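Local coordinates for protein amidase, hydantoinase/carbamoylase family (Paraburkholderia phymatum, PDB 6C0D) that probably hydrolyses N-carbamoyl-L-amino acids as a zinc-dependent homodimeric amidase of the peptidase M20 family, at residues D23-L28 with G97-A102; I19-D24 with H401-C406. One frame throughout, in Å; residues are numbered along the deposited sequence.

Interaction 1 (D23-L28 with G97-A102); sequences DDLKTL and GWLDGA. With ZN (zinc ion), chain B.
L25 and L28 of the helix meet W98 and L99 of the zinc-binding loop and A102, the first residue of the helix after it. L25 does most of the touching, and its parts go different ways. Its CB lies 3.8 Å from W98 CZ3, at the far end of the indole. Its CD2 turns to the start of that helix and sits 3.7 Å from the carbonyl O of A102, with L99 CD2 a looser neighbour. L28 has CG anti to its backbone N (chi1 -179°), and its CD2 packs 3.7 Å from A102 CB. K26 runs alongside the indole in the same direction as W98. Its CG touches the ring, while its extended chain carries NZ on to a salt bridge with E399.

The W98 side chain starts between its own N and carbonyl carbon (chi1 77°). From there, with chi2 turning the indole, the six-membered ring comes to lie beside the helix. L99 CD2 covers one face of that ring, 3.5 Å above the plane. The carbonyl O of L25 lies at the ring edge, in plane. D396 takes the hydrogen bond of W98 NE1. Water 1 joins the backbones, donating to L25 O at 2.7 Å and to W98 O at 2.9 Å.

Two residues after W98, D100 OD1 binds the zinc at 2.2 Å, together with H89, H196 and two waters. G101 is the N-cap of helix 102-117. The loop follows strand 83-88 and leads into that helix. Helix 18-30 lies against it, with helix 45-60 touching L28 and helix 399-419 covering the side of L25 and W98.

Interaction 2 (I19-D24 with H401-C406); sequences IRLLDD and HIVLGC
Helices 19-24 and 401-406 cross steeply, at 114° between their N-to-C directions, with axes 10.3 Å apart at closest approach and L21 facing V403. Both belong to longer helices, 18-30 and 399-419. L21 and L22 supply one side of the contact. I402, V403 and C406 supply the other.

L21 points at the second helix. Its CG is anti to the backbone N (chi1 171°), and both methyls reach C406. CD2 lies 3.7 Å from C406 CB, and CD1 is 3.9 Å from C406 SG. CB and SG of C406 together form the surface that the leucine fork meets. L21 CD2 also approaches the backbone of I402 and V403, more loosely.

L22 starts beside the contact, and its methyls reach across to two residues. CD1 touches V403 CG2 at 3.9 Å, the two side chains crossing at about a right angle. CD2 faces I402 CG2 at 4.2 Å, and here the side chains cross obliquely.

Y107 of helix 102-117 touches C406, and E110 of the same helix touches L21. Polar groups of the first helix are used on other partners: R20 forms salt bridges with E110 and E117, and D24 with R57 and R113. The contact itself is made by methyl, methylene and thiol groups. It therefore rests on shape and the hydrophobic effect, with charge pairs tying helix 18-30 to the helices beside it.

Interactions 1 and 2 lie about 10 Å apart, centre to centre, and share helix 18-30. Its earlier turns, 19-24, pack on the helix at 401-406, and its later turns, 23-28, on the loop at 97-102. D23 and D24 belong to both segments. Along the chain the helix comes first, the zinc loop next and helix 399-419 last, so the N-terminal helix brings early and late parts of the chain together. I402 joins the two contacts: its CG2 lies 3.6 Å from L25 CD1, and its CD1 packs on L99 and W98. The apolar core is thus continuous up to the loop that carries zinc ligand D100.

Interaction 1 (D23-L28 with G97-A102)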
# COMPACT_ATOMS: atom_id res chain seq x y z
N ASP A 23 -12.12 -42.24 -10.39
CA ASP A 23 -13.18 -42.39 -9.38
C ASP A 23 -12.67 -42.00 -8.00
O ASP A 23 -13.36 -41.31 -7.25
CB ASP A 23 -13.70 -43.84 -9.35
CG ASP A 23 -14.56 -44.20 -10.57
OD1 ASP A 23 -14.86 -43.33 -11.41
OD2 ASP A 23 -14.95 -45.40 -10.67
N ASP A 24 -11.46 -42.46 -7.64
CA ASP A 24 -10.89 -42.11 -6.34
C ASP A 24 -10.58 -40.62 -6.24
O ASP A 24 -10.81 -40.01 -5.19
CB ASP A 24 -9.62 -42.92 -6.06
CG ASP A 24 -9.91 -44.33 -5.54
OD1 ASP A 24 -11.05 -44.61 -5.10
OD2 ASP A 24 -8.98 -45.15 -5.56
N LEU A 25 -10.05 -40.01 -7.31
CA LEU A 25 -9.82 -38.57 -7.27
C LEU A 25 -11.12 -37.81 -7.05
O LEU A 25 -11.15 -36.82 -6.30
CB LEU A 25 -9.15 -38.09 -8.56
CG LEU A 25 -7.63 -38.28 -8.55
CD1 LEU A 25 -7.11 -37.98 -9.93
CD2 LEU A 25 -6.97 -37.37 -7.51
N LYS A 26 -12.20 -38.24 -7.70
CA LYS A 26 -13.46 -37.53 -7.56
C LYS A 26 -14.11 -37.80 -6.21
O LYS A 26 -14.77 -36.91 -5.66
CB LYS A 26 -14.40 -37.90 -8.70
CG LYS A 26 -13.87 -37.44 -10.04
CD LYS A 26 -14.75 -37.90 -11.18
CE LYS A 26 -14.15 -37.50 -12.53
NZ LYS A 26 -15.03 -37.92 -13.66
N THR A 27 -13.93 -39.00 -5.66
CA THR A 27 -14.43 -39.26 -4.31
C THR A 27 -13.70 -38.40 -3.28
O THR A 27 -14.34 -37.81 -2.41
CB THR A 27 -14.30 -40.75 -3.98
OG1 THR A 27 -15.09 -41.51 -4.90
CG2 THR A 27 -14.80 -41.02 -2.55
N LEU A 28 -12.38 -38.28 -3.40
CA LEU A 28 -11.65 -37.42 -2.48
C LEU A 28 -12.10 -35.97 -2.61
O LEU A 28 -12.26 -35.27 -1.61
CB LEU A 28 -10.14 -37.56 -2.71
CG LEU A 28 -9.21 -36.75 -1.79
CD1 LEU A 28 -9.55 -36.96 -0.30
CD2 LEU A 28 -7.75 -37.08 -2.06
N GLY A 97 -7.66 -26.21 -4.62
CA GLY A 97 -8.19 -26.89 -5.78
C GLY A 97 -8.24 -28.40 -5.56
O GLY A 97 -7.71 -28.94 -4.59
N TRP A 98 -8.88 -29.10 -6.51
CA TRP A 98 -9.17 -30.50 -6.26
C TRP A 98 -8.00 -31.42 -6.58
O TRP A 98 -8.05 -32.61 -6.25
CB TRP A 98 -10.42 -30.94 -7.04
CG TRP A 98 -10.25 -31.20 -8.52
CD1 TRP A 98 -10.00 -30.27 -9.50
CD2 TRP A 98 -10.42 -32.46 -9.19
NE1 TRP A 98 -9.97 -30.89 -10.74
CE2 TRP A 98 -10.21 -32.24 -10.56
CE3 TRP A 98 -10.69 -33.76 -8.74
CZ2 TRP A 98 -10.29 -33.27 -11.51
CZ3 TRP A 98 -10.77 -34.78 -9.67
CH2 TRP A 98 -10.57 -34.53 -11.05
N LEU A 99 -6.93 -30.90 -7.19
CA LEU A 99 -5.81 -31.75 -7.55
C LEU A 99 -4.51 -31.41 -6.83
O LEU A 99 -3.61 -32.25 -6.81
CB LEU A 99 -5.56 -31.71 -9.06
CG LEU A 99 -6.75 -32.18 -9.91
CD1 LEU A 99 -6.49 -31.89 -11.39
CD2 LEU A 99 -7.01 -33.67 -9.69
N ASP A 100 -4.38 -30.21 -6.25
CA ASP A 100 -3.16 -29.90 -5.51
C ASP A 100 -3.05 -30.83 -4.32
O ASP A 100 -3.90 -30.81 -3.42
CB ASP A 100 -3.15 -28.44 -5.05
CG ASP A 100 -1.80 -28.02 -4.45
OD1 ASP A 100 -1.14 -28.84 -3.78
OD2 ASP A 100 -1.38 -26.86 -4.67
N GLY A 101 -2.00 -31.64 -4.32
CA GLY A 101 -1.81 -32.63 -3.28
C GLY A 101 -2.55 -33.92 -3.54
O GLY A 101 -1.93 -34.99 -3.57
N ALA A 102 -3.87 -33.84 -3.75
CA ALA A 102 -4.68 -35.03 -4.00
C ALA A 102 -4.12 -35.87 -5.14
O ALA A 102 -4.13 -37.11 -5.08
CB ALA A 102 -6.12 -34.62 -4.30
ZN ZN B . 0.80 -29.32 -2.94
O HOH W 1 -9.29 -35.07 -5.33
O HOH W 2 1.10 -27.27 -2.53
O HOH W 3 2.94 -29.76 -2.37

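Interaction 2 (I19-D24 with H401-C406)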
# COMPACT_ATOMS: atom_id res chain seq x y z
N ILE A 19 -10.18 -45.71 -14.86
CA ILE A 19 -11.48 -45.42 -14.29
C ILE A 19 -11.39 -45.41 -12.77
O ILE A 19 -11.90 -44.50 -12.09
CB ILE A 19 -12.52 -46.44 -14.79
CG1 ILE A 19 -12.68 -46.33 -16.31
CG2 ILE A 19 -13.88 -46.21 -14.11
CD1 ILE A 19 -13.61 -47.40 -16.89
N ARG A 20 -10.73 -46.43 -12.21
CA ARG A 20 -10.51 -46.50 -10.77
C ARG A 20 -9.75 -45.27 -10.27
O ARG A 20 -10.07 -44.72 -9.20
CB ARG A 20 -9.75 -47.79 -10.44
CG ARG A 20 -9.51 -48.08 -8.97
CD ARG A 20 -8.93 -49.49 -8.78
NE ARG A 20 -7.62 -49.62 -9.43
CZ ARG A 20 -6.98 -50.77 -9.59
NH1 ARG A 20 -7.52 -51.90 -9.15
NH2 ARG A 20 -5.79 -50.80 -10.19
N LEU A 21 -8.73 -44.85 -11.01
CA LEU A 21 -7.95 -43.66 -10.64
C LEU A 21 -8.84 -42.42 -10.55
O LEU A 21 -8.85 -41.72 -9.54
CB LEU A 21 -6.85 -43.43 -11.67
CG LEU A 21 -6.11 -42.11 -11.54
CD1 LEU A 21 -5.17 -42.18 -10.33
CD2 LEU A 21 -5.34 -41.82 -12.83
N LEU A 22 -9.59 -42.13 -11.62
CA LEU A 22 -10.44 -40.95 -11.64
C LEU A 22 -11.55 -41.04 -10.59
O LEU A 22 -11.92 -40.03 -9.98
CB LEU A 22 -11.03 -40.74 -13.04
CG LEU A 22 -9.92 -40.30 -14.00
CD1 LEU A 22 -10.34 -40.47 -15.47
CD2 LEU A 22 -9.54 -38.86 -13.71
N ASP A 23 -12.12 -42.24 -10.39
CA ASP A 23 -13.18 -42.39 -9.38
C ASP A 23 -12.67 -42.00 -8.00
O ASP A 23 -13.36 -41.31 -7.25
CB ASP A 23 -13.70 -43.84 -9.35
CG ASP A 23 -14.56 -44.20 -10.57
OD1 ASP A 23 -14.86 -43.33 -11.41
OD2 ASP A 23 -14.95 -45.40 -10.67
N ASP A 24 -11.46 -42.46 -7.64
CA ASP A 24 -10.89 -42.11 -6.34
C ASP A 24 -10.58 -40.62 -6.24
O ASP A 24 -10.81 -40.01 -5.19
CB ASP A 24 -9.62 -42.92 -6.06
CG ASP A 24 -9.91 -44.33 -5.54
OD1 ASP A 24 -11.05 -44.61 -5.10
OD2 ASP A 24 -8.98 -45.15 -5.56
N HIS A 401 -4.92 -36.03 -19.29
CA HIS A 401 -3.58 -35.71 -18.79
C HIS A 401 -3.37 -36.20 -17.35
O HIS A 401 -2.23 -36.54 -16.98
CB HIS A 401 -3.32 -34.21 -18.91
CG HIS A 401 -3.40 -33.71 -20.32
ND1 HIS A 401 -3.61 -32.39 -20.65
CD2 HIS A 401 -3.32 -34.38 -21.50
CE1 HIS A 401 -3.68 -32.26 -21.96
NE2 HIS A 401 -3.49 -33.46 -22.51
N ILE A 402 -4.43 -36.24 -16.55
CA ILE A 402 -4.34 -36.89 -15.24
C ILE A 402 -3.97 -38.37 -15.41
O ILE A 402 -3.11 -38.90 -14.70
CB ILE A 402 -5.66 -36.74 -14.47
CG1 ILE A 402 -5.98 -35.27 -14.22
CG2 ILE A 402 -5.62 -37.57 -13.15
CD1 ILE A 402 -7.41 -35.01 -13.69
N VAL A 403 -4.63 -39.04 -16.36
CA VAL A 403 -4.35 -40.45 -16.64
C VAL A 403 -2.93 -40.63 -17.14
O VAL A 403 -2.20 -41.52 -16.69
CB VAL A 403 -5.38 -41.00 -17.65
CG1 VAL A 403 -4.95 -42.39 -18.16
CG2 VAL A 403 -6.76 -41.05 -16.99
N LEU A 404 -2.50 -39.81 -18.11
CA LEU A 404 -1.13 -39.96 -18.63
C LEU A 404 -0.09 -39.77 -17.53
O LEU A 404 0.89 -40.52 -17.45
CB LEU A 404 -0.89 -38.96 -19.77
CG LEU A 404 0.54 -38.95 -20.33
CD1 LEU A 404 0.91 -40.33 -20.91
CD2 LEU A 404 0.75 -37.84 -21.37
N GLY A 405 -0.27 -38.76 -16.68
CA GLY A 405 0.66 -38.57 -15.57
C GLY A 405 0.79 -39.82 -14.71
O GLY A 405 1.89 -40.18 -14.29
N CYS A 406 -0.33 -40.49 -14.46
CA CYS A 406 -0.28 -41.69 -13.62
C CYS A 406 0.37 -42.84 -14.37
O CYS A 406 1.09 -43.64 -13.77
CB CYS A 406 -1.68 -42.06 -13.16
SG CYS A 406 -1.66 -43.24 -11.75